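PDB 3R8E: hypothetical sugar kinase from Cytophaga hutchinsonii, which probably phosphorylates a sugar at the expense of ATP, as other kinases of the ROK family do. Local coordinates for residues A[34-39]-A[308-313]; A[127-132]-A[166-171]; A[189-194]-A[245-250]; A[213-218]-A[223-228]. One frame throughout, in Å; residues are numbered along the deposited sequence.

Interaction 1: A[34-39]-A[308-313]; sequences GLVTPE and AGLLGA
Val36 divides its two methyl groups between neighbouring leucines of helix 308-318. Its CG1 lies 3.7 Å from CD2 of Leu311, and its CG2 lies 3.7 Å from CD2 of Leu310. The valine and Leu310 run past each other in opposite directions, whereas Leu311 crosses the valine at about a right angle, its CD2 also coming within 4.2 Å of Val36 CG2. Leu310 reaches further, over Gly34. With CG swung away from the backbone N (chi1 -156°), it lays both methyls against the bare glycine backbone: CD1 is 3.8 Å from Gly34 N, and CD2 is 3.8 Å from Gly34 O. Glycine suits this place because a leucine can rest directly on its main chain, and the beta-branched valine suits an extended strand while offering two methyls to one face. The setting is the ribonuclease H-like fold, in which a helix near the C terminus returns to lie across the sheet formed by the beginning of the chain. Here the axes of 34-36 and 308-313 approach to 8.9 Å, with 58° between their directions. The strand is held in place by backbone bonds on both sides: Gly34 and Val36 pair with Gly23 and Ile21, and Leu35 pairs with Gln43. Leu35 points away from the helix and packs on Met20, Tyr74 and Val77. Beyond the first shell, Leu311 also touches Ile42 and Phe138, while Ala308 rests on Ala131 of helix 127-138.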
loop_
_atom_site.group_PDB
_atom_site.type_symbol
_atom_site.label_atom_id
_atom_site.label_comp_id
_atom_site.label_asym_id
_atom_site.label_seq_id
_atom_site.Cartn_x
_atom_site.Cartn_y
_atom_site.Cartn_z
ATOM N N GLY A 34 -25.388 7.284 18.119
ATOM C CA GLY A 34 -26.404 6.256 17.932
ATOM C C GLY A 34 -26.207 5.026 18.782
ATOM O O GLY A 34 -25.074 4.601 19.024
ATOM N N LEU A 35 -27.323 4.443 19.229
ATOM C CA LEU A 35 -27.295 3.210 20.001
ATOM C C LEU A 35 -27.374 2.053 19.023
ATOM O O LEU A 35 -28.328 1.964 18.248
ATOM C CB LEU A 35 -28.428 3.175 21.031
ATOM C CG LEU A 35 -28.032 2.698 22.424
ATOM C CD1 LEU A 35 -27.053 3.658 23.086
ATOM C CD2 LEU A 35 -29.250 2.533 23.298
ATOM N N VAL A 36 -26.363 1.190 19.028
ATOM C CA VAL A 36 -26.272 0.092 18.066
ATOM C C VAL A 36 -26.627 -1.245 18.716
ATOM O O VAL A 36 -26.103 -1.580 19.778
ATOM C CB VAL A 36 -24.866 0.060 17.404
ATOM C CG1 VAL A 36 -24.728 -1.093 16.409
ATOM C CG2 VAL A 36 -24.549 1.393 16.724
ATOM N N THR A 37 -27.511 -2.004 18.040
ATOM C CA THR A 37 -27.972 -3.338 18.436
ATOM C C THR A 37 -26.995 -4.404 17.893
ATOM O O THR A 37 -26.276 -4.102 16.932
ATOM C CB THR A 37 -29.408 -3.596 17.899
ATOM O OG1 THR A 37 -29.378 -3.699 16.476
ATOM C CG2 THR A 37 -30.415 -2.545 18.329
ATOM N N PRO A 38 -27.000 -5.670 18.400
ATOM C CA PRO A 38 -26.098 -6.692 17.827
ATOM C C PRO A 38 -26.405 -7.043 16.358
ATOM O O PRO A 38 -25.542 -7.616 15.696
ATOM C CB PRO A 38 -26.315 -7.911 18.733
ATOM C CG PRO A 38 -26.939 -7.368 19.984
ATOM C CD PRO A 38 -27.784 -6.230 19.521
ATOM N N GLU A 39 -27.608 -6.688 15.847
ATOM C CA GLU A 39 -27.997 -6.956 14.456
ATOM C C GLU A 39 -27.672 -5.763 13.519
ATOM O O GLU A 39 -27.888 -5.856 12.308
ATOM C CB GLU A 39 -29.482 -7.375 14.333
ATOM C CG GLU A 39 -30.511 -6.381 14.857
ATOM C CD GLU A 39 -30.958 -6.542 16.300
ATOM O OE1 GLU A 39 -30.444 -7.445 17.001
ATOM O OE2 GLU A 39 -31.835 -5.758 16.729
ATOM N N ALA A 308 -22.074 3.218 8.123
ATOM C CA ALA A 308 -20.931 2.325 8.331
ATOM C C ALA A 308 -19.961 2.813 9.419
ATOM O O ALA A 308 -19.512 1.994 10.222
ATOM C CB ALA A 308 -20.178 2.110 7.024
ATOM N N GLY A 309 -19.657 4.116 9.434
ATOM C CA GLY A 309 -18.745 4.726 10.403
ATOM C C GLY A 309 -19.192 4.559 11.842
ATOM O O GLY A 309 -18.402 4.141 12.695
ATOM N N LEU A 310 -20.475 4.857 12.110
ATOM C CA LEU A 310 -21.080 4.735 13.437
ATOM C C LEU A 310 -21.173 3.258 13.846
ATOM O O LEU A 310 -20.795 2.912 14.968
ATOM C CB LEU A 310 -22.464 5.398 13.450
ATOM C CG LEU A 310 -22.973 5.851 14.821
ATOM C CD1 LEU A 310 -23.708 7.167 14.716
ATOM C CD2 LEU A 310 -23.886 4.808 15.438
ATOM N N LEU A 311 -21.625 2.386 12.919
ATOM C CA LEU A 311 -21.734 0.945 13.169
ATOM C C LEU A 311 -20.364 0.345 13.502
ATOM O O LEU A 311 -20.258 -0.437 14.447
ATOM C CB LEU A 311 -22.368 0.207 11.973
ATOM C CG LEU A 311 -23.863 0.461 11.728
ATOM C CD1 LEU A 311 -24.295 -0.146 10.409
ATOM C CD2 LEU A 311 -24.723 -0.107 12.845
ATOM N N GLY A 312 -19.332 0.760 12.762
ATOM C CA GLY A 312 -17.959 0.306 12.966
ATOM C C GLY A 312 -17.395 0.795 14.283
ATOM O O GLY A 312 -16.699 0.044 14.970
ATOM N N ALA A 313 -17.715 2.049 14.654
ATOM C CA ALA A 313 -17.285 2.643 15.929
ATOM C C ALA A 313 -17.833 1.797 17.086
ATOM O O ALA A 313 -17.066 1.388 17.952
ATOM C CB ALA A 313 -17.747 4.089 16.033
#

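Interaction 2: A[127-132]-A[166-171]; sequences DAKCAA and LFIGGR
Helix 127-138 begins within the Glu-Asn-Asp-Ala sequence (Glu125 to Ala128) familiar in ROK kinases, and sets Lys129 in its first turn against Leu166, the last residue of strand 165-166, and Phe167 and Ile168 just after it. Leu166 approaches the root of the lysine: its CD1 and CD2 each lie 3.9 Å from Lys129 CB, and CD1 also comes to 3.5 Å from Lys129 O. The rest of the lysine runs along the loop. Its CE lies 3.6 Å from Phe167 O and 3.9 Å from Ile168 CA, so the methylenes serve as an apolar flank for the main chain. A bend at the last torsion (chi4 65°) turns the ammonium group off the extended chain, and NZ donates a hydrogen bond to Gly174 O. A long chain with an amine at its end thus supplies both packing and a polar anchor. At the other end of the residue, Lys129 N bonds to Asn126 OD1. The loop continues into the dimer interface, where Arg171 forms salt bridges with Asp260 and Asp296 of the second subunit. Bridging a helix beside one sheet and a loop leaving the other, this contact belongs to the two-domain architecture of the ribonuclease H-like sugar kinases.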
loop_
_atom_site.group_PDB
_atom_site.type_symbol
_atom_site.label_atom_id
_atom_site.label_comp_id
_atom_site.label_asym_id
_atom_site.label_seq_id
_atom_site.Cartn_x
_atom_site.Cartn_y
_atom_site.Cartn_z
ATOM N N ASP A 127 -12.147 7.089 11.572
ATOM C CA ASP A 127 -13.512 6.915 11.059
ATOM C C ASP A 127 -13.605 6.114 9.746
ATOM O O ASP A 127 -14.553 5.345 9.597
ATOM C CB ASP A 127 -14.227 8.262 10.891
ATOM C CG ASP A 127 -13.610 9.264 9.929
ATOM O OD1 ASP A 127 -12.469 9.034 9.472
ATOM O OD2 ASP A 127 -14.257 10.295 9.657
ATOM N N ALA A 128 -12.647 6.281 8.810
ATOM C CA ALA A 128 -12.667 5.531 7.545
ATOM C C ALA A 128 -12.394 4.044 7.793
ATOM O O ALA A 128 -12.947 3.190 7.094
ATOM C CB ALA A 128 -11.655 6.106 6.570
ATOM N N LYS A 129 -11.551 3.735 8.811
ATOM C CA LYS A 129 -11.273 2.365 9.224
ATOM C C LYS A 129 -12.522 1.790 9.904
ATOM O O LYS A 129 -12.864 0.631 9.678
ATOM C CB LYS A 129 -10.050 2.304 10.150
ATOM C CG LYS A 129 -8.770 2.673 9.424
ATOM C CD LYS A 129 -7.542 2.522 10.332
ATOM C CE LYS A 129 -6.254 2.806 9.591
ATOM N NZ LYS A 129 -6.163 4.226 9.152
ATOM N N CYS A 130 -13.212 2.616 10.724
ATOM C CA CYS A 130 -14.473 2.220 11.367
ATOM C C CYS A 130 -15.477 1.792 10.318
ATOM O O CYS A 130 -16.119 0.767 10.489
ATOM C CB CYS A 130 -15.034 3.353 12.213
ATOM S SG CYS A 130 -14.239 3.520 13.820
ATOM N N ALA A 131 -15.608 2.569 9.229
ATOM C CA ALA A 131 -16.563 2.262 8.152
ATOM C C ALA A 131 -16.292 0.869 7.555
ATOM O O ALA A 131 -17.242 0.122 7.344
ATOM C CB ALA A 131 -16.511 3.329 7.073
ATOM N N ALA A 132 -15.005 0.496 7.353
ATOM C CA ALA A 132 -14.661 -0.849 6.863
ATOM C C ALA A 132 -15.094 -1.903 7.882
ATOM O O ALA A 132 -15.689 -2.910 7.504
ATOM C CB ALA A 132 -13.170 -0.961 6.601
ATOM N N LEU A 166 -8.660 -5.624 11.211
ATOM C CA LEU A 166 -8.550 -4.263 10.697
ATOM C C LEU A 166 -7.077 -3.919 10.453
ATOM O O LEU A 166 -6.247 -4.096 11.350
ATOM C CB LEU A 166 -9.195 -3.259 11.675
ATOM C CG LEU A 166 -9.241 -1.789 11.236
ATOM C CD1 LEU A 166 -10.189 -1.586 10.036
ATOM C CD2 LEU A 166 -9.676 -0.897 12.396
ATOM N N PHE A 167 -6.757 -3.477 9.224
ATOM C CA PHE A 167 -5.403 -3.069 8.857
ATOM C C PHE A 167 -5.175 -1.648 9.351
ATOM O O PHE A 167 -5.901 -0.733 8.963
ATOM C CB PHE A 167 -5.190 -3.170 7.333
ATOM C CG PHE A 167 -3.809 -2.709 6.906
ATOM C CD1 PHE A 167 -2.716 -3.561 6.998
ATOM C CD2 PHE A 167 -3.601 -1.411 6.454
ATOM C CE1 PHE A 167 -1.438 -3.129 6.623
ATOM C CE2 PHE A 167 -2.323 -0.978 6.084
ATOM C CZ PHE A 167 -1.256 -1.843 6.162
ATOM N N ILE A 168 -4.166 -1.457 10.197
ATOM C CA ILE A 168 -3.917 -0.126 10.752
ATOM C C ILE A 168 -2.596 0.475 10.244
ATOM O O ILE A 168 -2.383 1.673 10.406
ATOM C CB ILE A 168 -3.992 -0.127 12.307
ATOM C CG1 ILE A 168 -2.899 -1.014 12.947
ATOM C CG2 ILE A 168 -5.416 -0.504 12.797
ATOM C CD1 ILE A 168 -2.656 -0.761 14.447
ATOM N N GLY A 169 -1.750 -0.333 9.624
ATOM C CA GLY A 169 -0.464 0.140 9.119
ATOM C C GLY A 169 0.621 0.039 10.169
ATOM O O GLY A 169 0.337 -0.205 11.338
ATOM N N GLY A 170 1.861 0.261 9.755
ATOM C CA GLY A 170 3.018 0.135 10.633
ATOM C C GLY A 170 3.001 1.046 11.839
ATOM O O GLY A 170 3.358 0.621 12.942
ATOM N N ARG A 171 2.566 2.293 11.639
ATOM C CA ARG A 171 2.560 3.295 12.710
ATOM C C ARG A 171 1.136 3.665 13.180
ATOM O O ARG A 171 0.974 4.602 13.963
ATOM C CB ARG A 171 3.342 4.539 12.265
ATOM C CG ARG A 171 4.794 4.224 11.910
ATOM C CD ARG A 171 5.414 5.302 11.045
ATOM N NE ARG A 171 5.674 6.522 11.811
ATOM C CZ ARG A 171 5.104 7.697 11.572
ATOM N NH1 ARG A 171 4.228 7.830 10.582
ATOM N NH2 ARG A 171 5.414 8.751 12.311
#

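Interaction 3: A[189-194]-A[245-250]; sequences ENQVGI and GTIIGE
Val192 overlaps the neighbouring isoleucines Ile247 and Ile248 with a single methyl. Its CG1 lies 3.8 Å from CG2 of Ile247 and 3.9 Å from CG1 of Ile248, placed by a first torsion (chi1 -58°) that sets this methyl anti to the carbonyl carbon. The contact belongs to the second half of the ribonuclease H-like fold, where the long helix 235-259 lies on the sheet containing strand 147-152, and the short helix 189-192 packs beside it. The valine and Ile247 slide past each other in opposite directions, while Ile248 comes in at a slant. Ile248 links several layers, because it also touches Leu150 and Leu152 of the sheet and Phe277 and Leu281 of helix 274-288. Branched aliphatic residues suit both sides of this buried seam: they are stiff, and they present methyls close to the backbone, which fits two segments whose nearest CA atoms, those of Val192 and Ile248, are 7.5 Å apart. Just after the valine the chain changes direction. Gly193 N closes the short helix by bonding to Glu189 O, and Gly193 itself takes the N-cap position of the helix that follows; a side chain here would run into that same Glu189 O, so the place calls for glycine. Glu189 is anchored through OE1 to Val156 N. Toward the edge, Gln191 crosses Ile247 at about a right angle, its CB lying 4.1 Å from Ile247 CG2. A bend at chi2 (-81°) then turns the amide so that Gln191 OE1 comes to 4.1 Å from Ile247 CD1.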
loop_
_atom_site.group_PDB
_atom_site.type_symbol
_atom_site.label_atom_id
_atom_site.label_comp_id
_atom_site.label_asym_id
_atom_site.label_seq_id
_atom_site.Cartn_x
_atom_site.Cartn_y
_atom_site.Cartn_z
ATOM N N GLU A 189 -8.161 12.367 -4.034
ATOM C CA GLU A 189 -9.368 13.095 -3.627
ATOM C C GLU A 189 -9.475 14.484 -4.280
ATOM O O GLU A 189 -10.592 14.977 -4.416
ATOM C CB GLU A 189 -9.562 13.164 -2.106
ATOM C CG GLU A 189 -8.572 13.967 -1.288
ATOM C CD GLU A 189 -8.997 14.058 0.168
ATOM O OE1 GLU A 189 -9.511 13.049 0.708
ATOM O OE2 GLU A 189 -8.838 15.146 0.765
ATOM N N ASN A 190 -8.359 15.070 -4.771
ATOM C CA ASN A 190 -8.445 16.350 -5.476
ATOM C C ASN A 190 -8.851 16.131 -6.949
ATOM O O ASN A 190 -9.076 17.099 -7.679
ATOM C CB ASN A 190 -7.147 17.146 -5.353
ATOM C CG ASN A 190 -6.957 17.757 -3.982
ATOM O OD1 ASN A 190 -7.915 17.993 -3.230
ATOM N ND2 ASN A 190 -5.712 18.040 -3.626
ATOM N N GLN A 191 -8.991 14.851 -7.365
ATOM C CA GLN A 191 -9.425 14.482 -8.712
ATOM C C GLN A 191 -10.853 13.923 -8.704
ATOM O O GLN A 191 -11.627 14.241 -9.606
ATOM C CB GLN A 191 -8.471 13.449 -9.343
ATOM C CG GLN A 191 -7.068 13.969 -9.655
ATOM C CD GLN A 191 -7.014 14.733 -10.951
ATOM O OE1 GLN A 191 -6.981 14.154 -12.041
ATOM N NE2 GLN A 191 -6.990 16.052 -10.859
ATOM N N VAL A 192 -11.201 13.084 -7.702
ATOM C CA VAL A 192 -12.513 12.422 -7.679
ATOM C C VAL A 192 -13.433 12.865 -6.516
ATOM O O VAL A 192 -14.589 12.441 -6.501
ATOM C CB VAL A 192 -12.412 10.869 -7.732
ATOM C CG1 VAL A 192 -11.671 10.402 -8.983
ATOM C CG2 VAL A 192 -11.778 10.296 -6.472
ATOM N N GLY A 193 -12.947 13.708 -5.598
ATOM C CA GLY A 193 -13.765 14.253 -4.513
ATOM C C GLY A 193 -14.946 15.022 -5.094
ATOM O O GLY A 193 -14.808 15.617 -6.161
ATOM N N ILE A 194 -16.118 14.969 -4.430
ATOM C CA ILE A 194 -17.398 15.552 -4.886
ATOM C C ILE A 194 -17.237 16.973 -5.484
ATOM O O ILE A 194 -17.685 17.188 -6.612
ATOM C CB ILE A 194 -18.496 15.506 -3.775
ATOM C CG1 ILE A 194 -18.994 14.050 -3.565
ATOM C CG2 ILE A 194 -19.680 16.440 -4.088
ATOM C CD1 ILE A 194 -19.991 13.823 -2.364
ATOM N N GLY A 245 -13.999 6.921 -13.317
ATOM C CA GLY A 245 -13.762 5.483 -13.203
ATOM C C GLY A 245 -12.324 5.091 -13.480
ATOM O O GLY A 245 -11.713 4.386 -12.673
ATOM N N THR A 246 -11.755 5.599 -14.597
ATOM C CA THR A 246 -10.357 5.355 -14.976
ATOM C C THR A 246 -9.415 5.821 -13.856
ATOM O O THR A 246 -8.509 5.070 -13.482
ATOM C CB THR A 246 -10.023 6.046 -16.308
ATOM O OG1 THR A 246 -10.902 5.558 -17.320
ATOM C CG2 THR A 246 -8.568 5.825 -16.740
ATOM N N ILE A 247 -9.644 7.042 -13.309
ATOM C CA ILE A 247 -8.818 7.607 -12.232
ATOM C C ILE A 247 -8.882 6.708 -10.983
ATOM O O ILE A 247 -7.828 6.370 -10.445
ATOM C CB ILE A 247 -9.194 9.084 -11.903
ATOM C CG1 ILE A 247 -8.990 10.000 -13.136
ATOM C CG2 ILE A 247 -8.391 9.608 -10.689
ATOM C CD1 ILE A 247 -9.763 11.331 -13.090
ATOM N N ILE A 248 -10.096 6.295 -10.543
ATOM C CA ILE A 248 -10.244 5.437 -9.350
ATOM C C ILE A 248 -9.532 4.090 -9.591
ATOM O O ILE A 248 -8.793 3.624 -8.716
ATOM C CB ILE A 248 -11.731 5.239 -8.926
ATOM C CG1 ILE A 248 -12.411 6.598 -8.609
ATOM C CG2 ILE A 248 -11.843 4.299 -7.709
ATOM C CD1 ILE A 248 -13.964 6.525 -8.551
ATOM N N GLY A 249 -9.737 3.513 -10.777
ATOM C CA GLY A 249 -9.112 2.251 -11.168
ATOM C C GLY A 249 -7.594 2.304 -11.145
ATOM O O GLY A 249 -6.953 1.380 -10.637
ATOM N N GLU A 250 -7.009 3.420 -11.639
ATOM C CA GLU A 250 -5.559 3.614 -11.650
ATOM C C GLU A 250 -4.985 3.666 -10.229
ATOM O O GLU A 250 -3.918 3.095 -10.000
ATOM C CB GLU A 250 -5.174 4.866 -12.426
ATOM C CG GLU A 250 -5.208 4.663 -13.929
ATOM C CD GLU A 250 -4.839 5.879 -14.752
ATOM O OE1 GLU A 250 -4.634 6.970 -14.170
ATOM O OE2 GLU A 250 -4.755 5.737 -15.991
#

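Interaction 4: A[213-218]-A[223-228]; sequences SSLHTI and PKVIAD
A loose turn faces the first turns of a helix: residues 214-217 have helical backbone angles without the regular bonds, 223-228 form true helix, and their nearest CA atoms, those of Leu215 and Ile226, are 7.3 Å apart. Within the turn the backbone bond from Ile218 N to Leu215 O is weak. Better anchorage comes from outside, as Asp234 accepts a hydrogen bond from Ser214 N through OD1 and pairs with Ser213 OG through OD2. Val225 is the focus of the side-chain contact. It meets Ile218 tip to tip, its CG1 lying 3.8 Å from both CG1 and CG2 of Ile218. Both residues are beta-branched and carry carbons close to their backbones, which suits so short a meeting. The valine methyl is presented by a first torsion of 167°, which carries CG1 opposite the backbone N. Leu215 runs past the valine in the opposite direction and sets CD2 4.0 Å from the same CG1. The same leucine CD2 lies 4.1 Å from Ile226 CA and 4.3 Å from Ile226 CG1. Leucine suits this inner place because its length spans from the turn to the helix; it packs in addition on Leu205 and Leu236, joining this small helical excursion to helices 194-207 and 235-259. Since everything exchanged between 213-218 and 223-228 is aliphatic, the attraction has little directional preference, and the turn's exact pose is probably set by the polar anchors around it.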
loop_
_atom_site.group_PDB
_atom_site.type_symbol
_atom_site.label_atom_id
_atom_site.label_comp_id
_atom_site.label_asym_id
_atom_site.label_seq_id
_atom_site.Cartn_x
_atom_site.Cartn_y
_atom_site.Cartn_z
ATOM N N SER A 213 -25.182 18.675 -24.326
ATOM C CA SER A 213 -25.501 18.107 -23.017
ATOM C C SER A 213 -26.805 18.657 -22.428
ATOM O O SER A 213 -27.212 19.777 -22.737
ATOM C CB SER A 213 -24.355 18.344 -22.037
ATOM O OG SER A 213 -24.589 17.678 -20.807
ATOM N N SER A 214 -27.445 17.847 -21.569
ATOM C CA SER A 214 -28.700 18.128 -20.872
ATOM C C SER A 214 -28.475 18.700 -19.456
ATOM O O SER A 214 -29.437 19.141 -18.822
ATOM C CB SER A 214 -29.532 16.851 -20.779
ATOM O OG SER A 214 -28.800 15.801 -20.164
ATOM N N LEU A 215 -27.219 18.687 -18.958
ATOM C CA LEU A 215 -26.882 19.184 -17.619
ATOM C C LEU A 215 -26.904 20.723 -17.515
ATOM O O LEU A 215 -26.981 21.245 -16.400
ATOM C CB LEU A 215 -25.509 18.652 -17.176
ATOM C CG LEU A 215 -25.459 17.175 -16.775
ATOM C CD1 LEU A 215 -24.043 16.643 -16.847
ATOM C CD2 LEU A 215 -26.046 16.954 -15.387
ATOM N N HIS A 216 -26.859 21.439 -18.658
ATOM C CA HIS A 216 -26.864 22.908 -18.742
ATOM C C HIS A 216 -28.084 23.571 -18.063
ATOM O O HIS A 216 -27.984 24.726 -17.639
ATOM C CB HIS A 216 -26.816 23.360 -20.213
ATOM C CG HIS A 216 -25.519 23.069 -20.906
ATOM N ND1 HIS A 216 -24.387 23.831 -20.672
ATOM C CD2 HIS A 216 -25.228 22.131 -21.837
ATOM C CE1 HIS A 216 -23.446 23.326 -21.453
ATOM N NE2 HIS A 216 -23.902 22.298 -22.168
ATOM N N THR A 217 -29.217 22.844 -17.966
ATOM C CA THR A 217 -30.495 23.309 -17.411
ATOM C C THR A 217 -30.481 23.455 -15.872
ATOM O O THR A 217 -31.032 24.427 -15.352
ATOM C CB THR A 217 -31.620 22.335 -17.825
ATOM O OG1 THR A 217 -31.449 21.945 -19.190
ATOM C CG2 THR A 217 -33.019 22.914 -17.613
ATOM N N ILE A 218 -29.890 22.477 -15.163
ATOM C CA ILE A 218 -29.842 22.367 -13.698
ATOM C C ILE A 218 -29.170 23.589 -13.030
ATOM O O ILE A 218 -28.166 24.104 -13.530
ATOM C CB ILE A 218 -29.144 21.030 -13.286
ATOM C CG1 ILE A 218 -29.689 19.805 -14.085
ATOM C CG2 ILE A 218 -29.177 20.779 -11.767
ATOM C CD1 ILE A 218 -31.244 19.461 -13.952
ATOM N N PRO A 223 -23.522 14.745 -7.433
ATOM C CA PRO A 223 -23.301 13.408 -8.014
ATOM C C PRO A 223 -24.607 12.748 -8.478
ATOM O O PRO A 223 -24.643 12.203 -9.582
ATOM C CB PRO A 223 -22.648 12.627 -6.868
ATOM C CG PRO A 223 -22.028 13.662 -6.011
ATOM C CD PRO A 223 -22.959 14.831 -6.069
ATOM N N LYS A 224 -25.690 12.862 -7.672
ATOM C CA LYS A 224 -27.018 12.309 -7.969
ATOM C C LYS A 224 -27.578 12.847 -9.302
ATOM O O LYS A 224 -28.058 12.052 -10.111
ATOM C CB LYS A 224 -27.996 12.606 -6.817
ATOM C CG LYS A 224 -29.294 11.802 -6.883
ATOM C CD LYS A 224 -30.252 12.182 -5.760
ATOM C CE LYS A 224 -31.538 11.387 -5.797
ATOM N NZ LYS A 224 -32.444 11.834 -6.890
ATOM N N VAL A 225 -27.490 14.177 -9.538
ATOM C CA VAL A 225 -27.979 14.824 -10.763
ATOM C C VAL A 225 -27.149 14.351 -11.980
ATOM O O VAL A 225 -27.739 13.988 -12.998
ATOM C CB VAL A 225 -28.015 16.376 -10.630
ATOM C CG1 VAL A 225 -28.217 17.060 -11.979
ATOM C CG2 VAL A 225 -29.103 16.814 -9.651
ATOM N N ILE A 226 -25.800 14.309 -11.861
ATOM C CA ILE A 226 -24.914 13.870 -12.952
ATOM C C ILE A 226 -25.168 12.367 -13.256
ATOM O O ILE A 226 -25.112 11.967 -14.421
ATOM C CB ILE A 226 -23.415 14.195 -12.655
ATOM C CG1 ILE A 226 -23.235 15.715 -12.387
ATOM C CG2 ILE A 226 -22.498 13.753 -13.818
ATOM C CD1 ILE A 226 -22.021 16.115 -11.526
ATOM N N ALA A 227 -25.516 11.567 -12.226
ATOM C CA ALA A 227 -25.849 10.148 -12.381
ATOM C C ALA A 227 -27.216 9.982 -13.064
ATOM O O ALA A 227 -27.350 9.144 -13.959
ATOM C CB ALA A 227 -25.850 9.452 -11.028
ATOM N N ASP A 228 -28.221 10.799 -12.662
ATOM C CA ASP A 228 -29.577 10.760 -13.232
ATOM C C ASP A 228 -29.567 11.088 -14.729
ATOM O O ASP A 228 -30.282 10.440 -15.491
ATOM C CB ASP A 228 -30.531 11.704 -12.475
ATOM C CG ASP A 228 -30.965 11.210 -11.099
ATOM O OD1 ASP A 228 -30.816 9.993 -10.823
ATOM O OD2 ASP A 228 -31.459 12.037 -10.302
#

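Overall arrangement
From the N terminus, strand 30-36 opens the widest loop, which closes only when helix 308-318 returns in interaction 1; the other three contacts lie within that span. Interaction 2 closes first, joining helix 127-138 to the loop after strand 165-166. Interaction 3 follows in series, tying helix 189-192 to helix 235-259, and within its own loop sits interaction 4, a short closure between a turn and helix 223-231, which follows it. None of the loops cross. Interactions 1 and 2 touch, Gly309 and Ala313 packing on Cys130, and so share the N-terminal sheet's helical layer. Interactions 3 and 4 touch through Ile194 and Pro223, while the centres of interactions 1 and 3 lie about 29 Å apart, on opposite sides of the chain's centre.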